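Local atomic coordinates of soluble inorganic pyrophosphatase (Toxoplasma gondii, PDB entry 5WRT), a protein that probably hydrolyses inorganic pyrophosphate to two phosphates with the help of magnesium ions, as other family I soluble pyrophosphatases do. Residues N56-Q64 with M73-R83; V184-R192 with N203-A211. All blocks are in the same frame, centred on the assembly; numbering follows the deposited sequence.

Contact 1 (N56-Q64 with M73-R83); sequences NTRRKMEMQ and MQDLKKDGSLR
Glu-62 and Met-73 exchange backbone hydrogen bonds as an antiparallel hydrogen-bonded pair: Glu-62 N gives to Met-73 O at 2.9 Å, and Met-73 N gives to Glu-62 O at 3.0 Å. Glu-62 O accepts a second hydrogen bond, from Gln-64 NE2, which arrives over the opposite face of the carbonyl. Next to this pair, Met-61 and Gln-74 form a non-hydrogen-bonded pair. Met-61 bends at chi2 (-64°), which lays SD against Gln-74 CB at 3.6 Å; a further bend at chi3 turns CE to Gln-74 N. Beyond the strand, Asp-75 N donates to Lys-60 O at 2.7 Å. Arg-83 O is held twice, by Lys-60 N at 3.3 Å and by Gln-74 NE2 from the other face. Water 1 links Gln-74 NE2 to Arg-59 NE.

The extended Lys-60 chain lies alongside Asp-75 and Arg-83. Its NZ forms a salt bridge with Asp-75 OD2, but at 3.5 Å the hydrogen bond in it is weak. Arg-83 NH1 binds the same oxygen more closely, at 2.8 Å, from above the carboxylate plane. On the other oxygen, OD1, Asp-75 accepts from water 2, which also donates to Glu-62 OE1. This water bridges two carboxylates that would otherwise probably repel. Glu-62 also lies near a bound magnesium ion and Glu-52, a magnesium ligand of this protein. The pairing is that of a beta hairpin, 57-63 with 72-74, beside the pyrophosphatase metal site.

Contact 2 (V184-R192 with N203-A211); sequences VPGIREWFR and NQFGHDEAA
Helix 183-193 packs here against the chain that leads into and along strand 204-212, which pairs with strand 136-149 in the mixed beta sheet of the pyrophosphatase fold. Arg-192 carries most of the polar contact. Its guanidinium grips Glu-209 end-on: NH1 reaches OE2 at 2.8 Å and NH2 reaches OE1 at 3.0 Å. Both oxygens are met from above the carboxylate plane, and the two planes are 47° apart. NE and NH2 of the same group hold Glu-189 side-on, on the syn sides of its oxygens. Glu-189, Arg-192 and Glu-209 thus form a salt-bridge network, in which two carboxylates fix the rotation of one guanidinium. Water 3 accepts from Arg-192 NH1 and donates to Asn-203 O.

Phe-205 supplies an apolar centre to the contact. It packs on Met-147 of strand 136-149, and its ring lies against Arg-188 and Arg-192. Arg-188 CG sits over one face of this ring, 3.8 Å from the centroid, in a CH-pi contact. Arg-192 CB meets the ring edge, 3.5 Å from Phe-205 CE1. Arg-188 CG stands anti to the backbone N (chi1 178°), and the chain then bends at chi3, bringing NH1 close to Glu-209 O. The hydrogen bond there is weak and, being very short and bent, doubtful. Val-184 CG1 touches Ala-211 CB at 3.9 Å.

Near the C-terminal end of the helix, Asn-203 takes up two carbonyls. Its ND2 donates to Phe-191 O at 2.8 Å, and its backbone N donates to Arg-192 O at 3.0 Å.

Overall arrangement
Both contacts are partly buried and share no strand or helix. Contact 1 joins two strands of a small antiparallel sheet, whose third strand is 84-89. Contact 2 sets a helix against a strand of the larger mixed sheet. More of its touching residues are buried. Main-chain bonds carry much of contact 1, whereas side chains dominate contact 2, with an aromatic ring and an arginine held between two carboxylates. Their centres lie 23 Å apart and they do not touch. Each approaches the metal site: Glu-62 of contact 1 is about 5 Å from a magnesium ion, and Phe-191 of contact 2 about 8 Å, side chain to ion. Both also reach the second subunit.

Contact 1 (N56-Q64 with M73-R83)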
# COMPACT_ATOMS: atom_id res chain seq x y z
N ASN A 56 -0.80 -4.36 -10.89
CA ASN A 56 -1.33 -3.01 -11.09
C ASN A 56 -2.84 -2.99 -11.34
O ASN A 56 -3.34 -2.16 -12.10
CB ASN A 56 -0.60 -2.28 -12.22
CG ASN A 56 0.78 -1.81 -11.81
OD1 ASN A 56 1.04 -1.56 -10.63
ND2 ASN A 56 1.68 -1.68 -12.77
N THR A 57 -3.58 -3.91 -10.71
CA THR A 57 -5.04 -3.88 -10.72
C THR A 57 -5.53 -4.04 -9.29
O THR A 57 -4.76 -4.31 -8.36
CB THR A 57 -5.64 -4.98 -11.61
OG1 THR A 57 -5.36 -6.27 -11.04
CG2 THR A 57 -5.08 -4.91 -13.02
N ARG A 58 -6.84 -3.86 -9.10
CA ARG A 58 -7.41 -3.91 -7.76
C ARG A 58 -8.73 -4.66 -7.66
O ARG A 58 -9.28 -4.74 -6.56
CB ARG A 58 -7.56 -2.49 -7.17
CG ARG A 58 -8.58 -1.59 -7.82
CD ARG A 58 -8.80 -0.39 -6.92
NE ARG A 58 -9.68 0.61 -7.51
CZ ARG A 58 -9.32 1.87 -7.74
NH1 ARG A 58 -8.10 2.28 -7.42
NH2 ARG A 58 -10.18 2.72 -8.28
N ARG A 59 -9.27 -5.19 -8.75
CA ARG A 59 -10.47 -6.00 -8.65
C ARG A 59 -10.13 -7.34 -8.01
O ARG A 59 -9.14 -7.98 -8.36
CB ARG A 59 -11.09 -6.23 -10.03
CG ARG A 59 -11.63 -4.99 -10.70
CD ARG A 59 -12.39 -5.34 -11.97
NE ARG A 59 -13.03 -4.17 -12.56
CZ ARG A 59 -12.50 -3.44 -13.54
NH1 ARG A 59 -11.32 -3.77 -14.05
NH2 ARG A 59 -13.15 -2.39 -14.01
N LYS A 60 -10.97 -7.76 -7.06
CA LYS A 60 -10.72 -8.98 -6.30
C LYS A 60 -11.18 -10.18 -7.13
O LYS A 60 -12.26 -10.74 -6.93
CB LYS A 60 -11.41 -8.93 -4.95
CG LYS A 60 -11.08 -10.09 -4.02
CD LYS A 60 -11.27 -9.70 -2.57
CE LYS A 60 -11.20 -10.91 -1.65
NZ LYS A 60 -11.92 -10.70 -0.37
N MET A 61 -10.33 -10.58 -8.07
CA MET A 61 -10.58 -11.77 -8.87
C MET A 61 -10.09 -13.00 -8.11
O MET A 61 -9.00 -13.00 -7.54
CB MET A 61 -9.89 -11.67 -10.22
CG MET A 61 -10.15 -10.37 -10.96
SD MET A 61 -11.88 -10.14 -11.42
CE MET A 61 -12.12 -11.52 -12.54
N GLU A 62 -10.90 -14.06 -8.12
CA GLU A 62 -10.55 -15.28 -7.42
C GLU A 62 -11.18 -16.47 -8.12
O GLU A 62 -12.22 -16.35 -8.76
CB GLU A 62 -11.03 -15.27 -5.96
CG GLU A 62 -10.34 -14.27 -5.05
CD GLU A 62 -10.97 -14.21 -3.67
OE1 GLU A 62 -12.12 -14.69 -3.51
OE2 GLU A 62 -10.32 -13.69 -2.74
N MET A 63 -10.53 -17.63 -7.98
CA MET A 63 -11.14 -18.88 -8.41
C MET A 63 -12.40 -19.15 -7.61
O MET A 63 -12.40 -19.06 -6.38
CB MET A 63 -10.14 -20.03 -8.24
CG MET A 63 -8.95 -19.97 -9.18
SD MET A 63 -7.89 -21.43 -9.08
CE MET A 63 -7.09 -21.17 -7.50
N GLN A 64 -13.49 -19.48 -8.31
CA GLN A 64 -14.77 -19.77 -7.66
C GLN A 64 -14.84 -21.28 -7.43
O GLN A 64 -15.23 -22.05 -8.30
CB GLN A 64 -15.93 -19.28 -8.52
CG GLN A 64 -15.89 -17.78 -8.81
CD GLN A 64 -15.88 -16.94 -7.55
OE1 GLN A 64 -16.72 -17.12 -6.67
NE2 GLN A 64 -14.93 -16.02 -7.46
N MET A 73 -13.53 -15.38 -11.30
CA MET A 73 -14.51 -14.32 -11.42
C MET A 73 -14.25 -13.30 -10.32
O MET A 73 -13.45 -13.54 -9.41
CB MET A 73 -15.95 -14.86 -11.30
CG MET A 73 -16.26 -16.07 -12.17
SD MET A 73 -17.99 -16.56 -12.11
CE MET A 73 -18.80 -15.15 -12.87
N GLN A 74 -14.92 -12.16 -10.41
CA GLN A 74 -14.74 -11.12 -9.41
C GLN A 74 -15.56 -11.44 -8.16
O GLN A 74 -16.72 -11.86 -8.25
CB GLN A 74 -15.15 -9.75 -9.96
CG GLN A 74 -14.80 -8.59 -9.05
CD GLN A 74 -14.80 -7.26 -9.76
OE1 GLN A 74 -15.03 -7.19 -10.97
NE2 GLN A 74 -14.55 -6.19 -9.02
N ASP A 75 -14.93 -11.26 -7.00
CA ASP A 75 -15.61 -11.51 -5.73
C ASP A 75 -16.78 -10.55 -5.55
O ASP A 75 -16.77 -9.42 -6.05
CB ASP A 75 -14.62 -11.38 -4.58
CG ASP A 75 -15.17 -11.92 -3.27
OD1 ASP A 75 -15.94 -12.90 -3.31
OD2 ASP A 75 -14.82 -11.37 -2.20
N LEU A 76 -17.79 -11.01 -4.83
CA LEU A 76 -18.99 -10.22 -4.55
C LEU A 76 -19.08 -9.89 -3.06
O LEU A 76 -18.70 -10.70 -2.21
CB LEU A 76 -20.25 -10.96 -4.99
CG LEU A 76 -20.32 -11.41 -6.45
CD1 LEU A 76 -21.64 -12.13 -6.73
CD2 LEU A 76 -20.15 -10.22 -7.38
N LYS A 77 -19.56 -8.69 -2.77
CA LYS A 77 -19.98 -8.30 -1.43
C LYS A 77 -21.31 -8.96 -1.07
O LYS A 77 -21.99 -9.53 -1.93
CB LYS A 77 -20.11 -6.78 -1.33
CG LYS A 77 -18.81 -6.01 -1.31
CD LYS A 77 -19.08 -4.52 -1.43
CE LYS A 77 -17.80 -3.73 -1.63
NZ LYS A 77 -18.04 -2.51 -2.45
N LYS A 78 -21.69 -8.87 0.21
CA LYS A 78 -23.00 -9.37 0.62
C LYS A 78 -24.10 -8.57 -0.06
O LYS A 78 -25.18 -9.10 -0.37
CB LYS A 78 -23.16 -9.31 2.14
CG LYS A 78 -21.89 -9.59 2.92
CD LYS A 78 -21.96 -8.98 4.31
CE LYS A 78 -21.92 -7.46 4.25
NZ LYS A 78 -21.12 -6.88 5.37
N ASP A 79 -23.83 -7.28 -0.32
CA ASP A 79 -24.67 -6.42 -1.15
C ASP A 79 -24.85 -7.02 -2.54
O ASP A 79 -25.87 -6.75 -3.18
CB ASP A 79 -24.00 -5.03 -1.14
CG ASP A 79 -24.61 -3.96 -2.10
OD1 ASP A 79 -24.13 -2.82 -1.93
OD2 ASP A 79 -25.51 -4.18 -2.95
N GLY A 80 -23.96 -7.91 -2.95
CA GLY A 80 -23.97 -8.42 -4.31
C GLY A 80 -23.26 -7.52 -5.30
O GLY A 80 -23.25 -7.84 -6.49
N SER A 81 -22.68 -6.41 -4.85
CA SER A 81 -21.89 -5.56 -5.71
C SER A 81 -20.48 -6.14 -5.87
O SER A 81 -20.00 -6.88 -5.01
CB SER A 81 -21.81 -4.14 -5.15
OG SER A 81 -21.53 -4.17 -3.76
N LEU A 82 -19.84 -5.80 -6.98
CA LEU A 82 -18.48 -6.25 -7.23
C LEU A 82 -17.53 -5.71 -6.17
O LEU A 82 -17.55 -4.51 -5.85
CB LEU A 82 -18.03 -5.81 -8.62
CG LEU A 82 -18.82 -6.44 -9.76
CD1 LEU A 82 -18.43 -5.81 -11.08
CD2 LEU A 82 -18.59 -7.94 -9.79
N ARG A 83 -16.69 -6.58 -5.62
CA ARG A 83 -15.75 -6.21 -4.57
C ARG A 83 -14.39 -5.92 -5.17
O ARG A 83 -13.88 -6.69 -6.00
CB ARG A 83 -15.65 -7.31 -3.51
CG ARG A 83 -14.45 -7.14 -2.58
CD ARG A 83 -14.41 -8.21 -1.49
NE ARG A 83 -15.32 -7.89 -0.40
CZ ARG A 83 -16.30 -8.68 0.03
NH1 ARG A 83 -16.49 -9.87 -0.53
NH2 ARG A 83 -17.08 -8.29 1.03
O HOH W 1 -14.91 -3.46 -10.34
O HOH W 2 -14.73 -14.89 -4.35

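Contact 2 (V184-R192 with N203-A211)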
# COMPACT_ATOMS: atom_id res chain seq x y z
N VAL A 184 10.21 -6.68 -0.92
CA VAL A 184 9.78 -7.41 0.28
C VAL A 184 9.04 -6.51 1.25
O VAL A 184 7.93 -6.88 1.67
CB VAL A 184 10.99 -8.12 0.92
CG1 VAL A 184 10.58 -8.75 2.24
CG2 VAL A 184 11.55 -9.17 -0.02
N PRO A 185 9.56 -5.34 1.66
CA PRO A 185 8.76 -4.49 2.55
C PRO A 185 7.51 -3.93 1.89
O PRO A 185 6.50 -3.73 2.57
CB PRO A 185 9.74 -3.37 2.95
CG PRO A 185 10.72 -3.32 1.84
CD PRO A 185 10.87 -4.73 1.36
N GLY A 186 7.55 -3.67 0.58
CA GLY A 186 6.35 -3.21 -0.10
C GLY A 186 5.22 -4.23 -0.03
O GLY A 186 4.06 -3.87 0.16
N ILE A 187 5.55 -5.51 -0.19
CA ILE A 187 4.54 -6.56 -0.09
C ILE A 187 4.04 -6.70 1.34
O ILE A 187 2.84 -6.84 1.58
CB ILE A 187 5.08 -7.88 -0.65
CG1 ILE A 187 5.25 -7.80 -2.17
CG2 ILE A 187 4.17 -9.04 -0.27
CD1 ILE A 187 6.14 -8.88 -2.74
N ARG A 188 4.96 -6.68 2.31
CA ARG A 188 4.56 -6.79 3.71
C ARG A 188 3.65 -5.64 4.12
O ARG A 188 2.61 -5.85 4.76
CB ARG A 188 5.79 -6.85 4.62
CG ARG A 188 5.43 -6.92 6.10
CD ARG A 188 6.65 -7.13 6.99
NE ARG A 188 7.84 -6.50 6.42
CZ ARG A 188 9.00 -7.12 6.24
NH1 ARG A 188 9.15 -8.39 6.59
NH2 ARG A 188 10.02 -6.46 5.70
N GLU A 189 4.03 -4.41 3.77
CA GLU A 189 3.23 -3.26 4.17
C GLU A 189 1.90 -3.21 3.42
O GLU A 189 0.91 -2.73 3.96
CB GLU A 189 4.01 -1.97 3.95
CG GLU A 189 5.26 -1.84 4.82
CD GLU A 189 5.00 -2.17 6.29
OE1 GLU A 189 3.94 -1.78 6.82
OE2 GLU A 189 5.87 -2.83 6.90
N TRP A 190 1.87 -3.72 2.19
CA TRP A 190 0.62 -3.76 1.44
C TRP A 190 -0.41 -4.63 2.15
O TRP A 190 -1.54 -4.20 2.39
CB TRP A 190 0.86 -4.27 0.02
CG TRP A 190 -0.24 -3.92 -0.93
CD1 TRP A 190 -0.26 -2.88 -1.82
CD2 TRP A 190 -1.49 -4.60 -1.09
NE1 TRP A 190 -1.44 -2.87 -2.52
CE2 TRP A 190 -2.22 -3.92 -2.09
CE3 TRP A 190 -2.06 -5.73 -0.49
CZ2 TRP A 190 -3.49 -4.33 -2.50
CZ3 TRP A 190 -3.33 -6.13 -0.90
CH2 TRP A 190 -4.02 -5.43 -1.89
N PHE A 191 -0.03 -5.86 2.50
CA PHE A 191 -0.96 -6.77 3.14
C PHE A 191 -1.18 -6.45 4.62
O PHE A 191 -2.16 -6.93 5.19
CB PHE A 191 -0.48 -8.21 2.96
CG PHE A 191 -0.73 -8.75 1.58
CD1 PHE A 191 -2.00 -9.15 1.21
CD2 PHE A 191 0.29 -8.82 0.65
CE1 PHE A 191 -2.24 -9.64 -0.07
CE2 PHE A 191 0.06 -9.31 -0.62
CZ PHE A 191 -1.21 -9.72 -0.98
N ARG A 192 -0.29 -5.66 5.23
CA ARG A 192 -0.54 -5.24 6.61
C ARG A 192 -1.66 -4.21 6.67
O ARG A 192 -2.47 -4.23 7.61
CB ARG A 192 0.74 -4.66 7.23
CG ARG A 192 0.64 -4.44 8.73
CD ARG A 192 1.46 -3.24 9.19
NE ARG A 192 2.88 -3.40 8.91
CZ ARG A 192 3.74 -4.04 9.70
NH1 ARG A 192 3.32 -4.58 10.84
NH2 ARG A 192 5.02 -4.12 9.36
N ASN A 203 -3.32 -5.77 10.04
CA ASN A 203 -2.93 -7.17 10.17
C ASN A 203 -1.58 -7.29 10.88
O ASN A 203 -0.80 -6.34 10.95
CB ASN A 203 -2.87 -7.84 8.80
CG ASN A 203 -4.22 -7.90 8.11
OD1 ASN A 203 -5.20 -8.40 8.68
ND2 ASN A 203 -4.28 -7.40 6.88
N GLN A 204 -1.33 -8.48 11.40
CA GLN A 204 -0.06 -8.81 12.03
C GLN A 204 0.68 -9.83 11.18
O GLN A 204 0.14 -10.40 10.23
CB GLN A 204 -0.27 -9.35 13.45
CG GLN A 204 -1.16 -8.49 14.33
CD GLN A 204 -1.49 -9.16 15.65
OE1 GLN A 204 -1.02 -8.73 16.70
NE2 GLN A 204 -2.29 -10.22 15.59
N PHE A 205 1.94 -10.06 11.55
CA PHE A 205 2.77 -11.06 10.88
C PHE A 205 3.44 -11.94 11.92
O PHE A 205 3.99 -11.43 12.90
CB PHE A 205 3.82 -10.40 9.98
CG PHE A 205 3.25 -9.72 8.78
CD1 PHE A 205 2.90 -8.38 8.82
CD2 PHE A 205 3.05 -10.42 7.60
CE1 PHE A 205 2.36 -7.75 7.71
CE2 PHE A 205 2.52 -9.80 6.48
CZ PHE A 205 2.17 -8.46 6.54
N GLY A 206 3.39 -13.25 11.70
CA GLY A 206 4.11 -14.17 12.54
C GLY A 206 5.60 -14.12 12.26
O GLY A 206 6.08 -13.41 11.37
N HIS A 207 6.35 -14.90 13.04
CA HIS A 207 7.80 -15.00 12.89
C HIS A 207 8.47 -13.63 12.96
O HIS A 207 9.43 -13.35 12.24
CB HIS A 207 8.18 -15.73 11.60
CG HIS A 207 7.73 -17.15 11.54
ND1 HIS A 207 8.48 -18.19 12.05
CD2 HIS A 207 6.60 -17.71 11.04
CE1 HIS A 207 7.83 -19.33 11.86
NE2 HIS A 207 6.69 -19.07 11.25
N ASP A 208 7.95 -12.77 13.84
CA ASP A 208 8.49 -11.42 14.04
C ASP A 208 8.54 -10.63 12.74
O ASP A 208 9.46 -9.85 12.50
CB ASP A 208 9.88 -11.48 14.70
CG ASP A 208 9.84 -12.10 16.08
OD1 ASP A 208 8.87 -11.85 16.83
OD2 ASP A 208 10.79 -12.84 16.42
N GLU A 209 7.53 -10.83 11.88
CA GLU A 209 7.35 -10.14 10.61
C GLU A 209 8.41 -10.49 9.57
O GLU A 209 8.44 -9.87 8.50
CB GLU A 209 7.33 -8.62 10.78
CG GLU A 209 6.39 -8.12 11.87
CD GLU A 209 6.04 -6.66 11.70
OE1 GLU A 209 6.74 -5.96 10.94
OE2 GLU A 209 5.06 -6.21 12.33
N ALA A 210 9.27 -11.47 9.84
CA ALA A 210 10.33 -11.80 8.90
C ALA A 210 9.77 -12.46 7.64
O ALA A 210 8.75 -13.16 7.68
CB ALA A 210 11.35 -12.72 9.55
N ALA A 211 10.44 -12.22 6.52
CA ALA A 211 10.20 -13.00 5.31
C ALA A 211 10.96 -14.30 5.46
O ALA A 211 12.20 -14.32 5.42
CB ALA A 211 10.64 -12.22 4.07
O HOH W 3 1.13 -5.15 12.19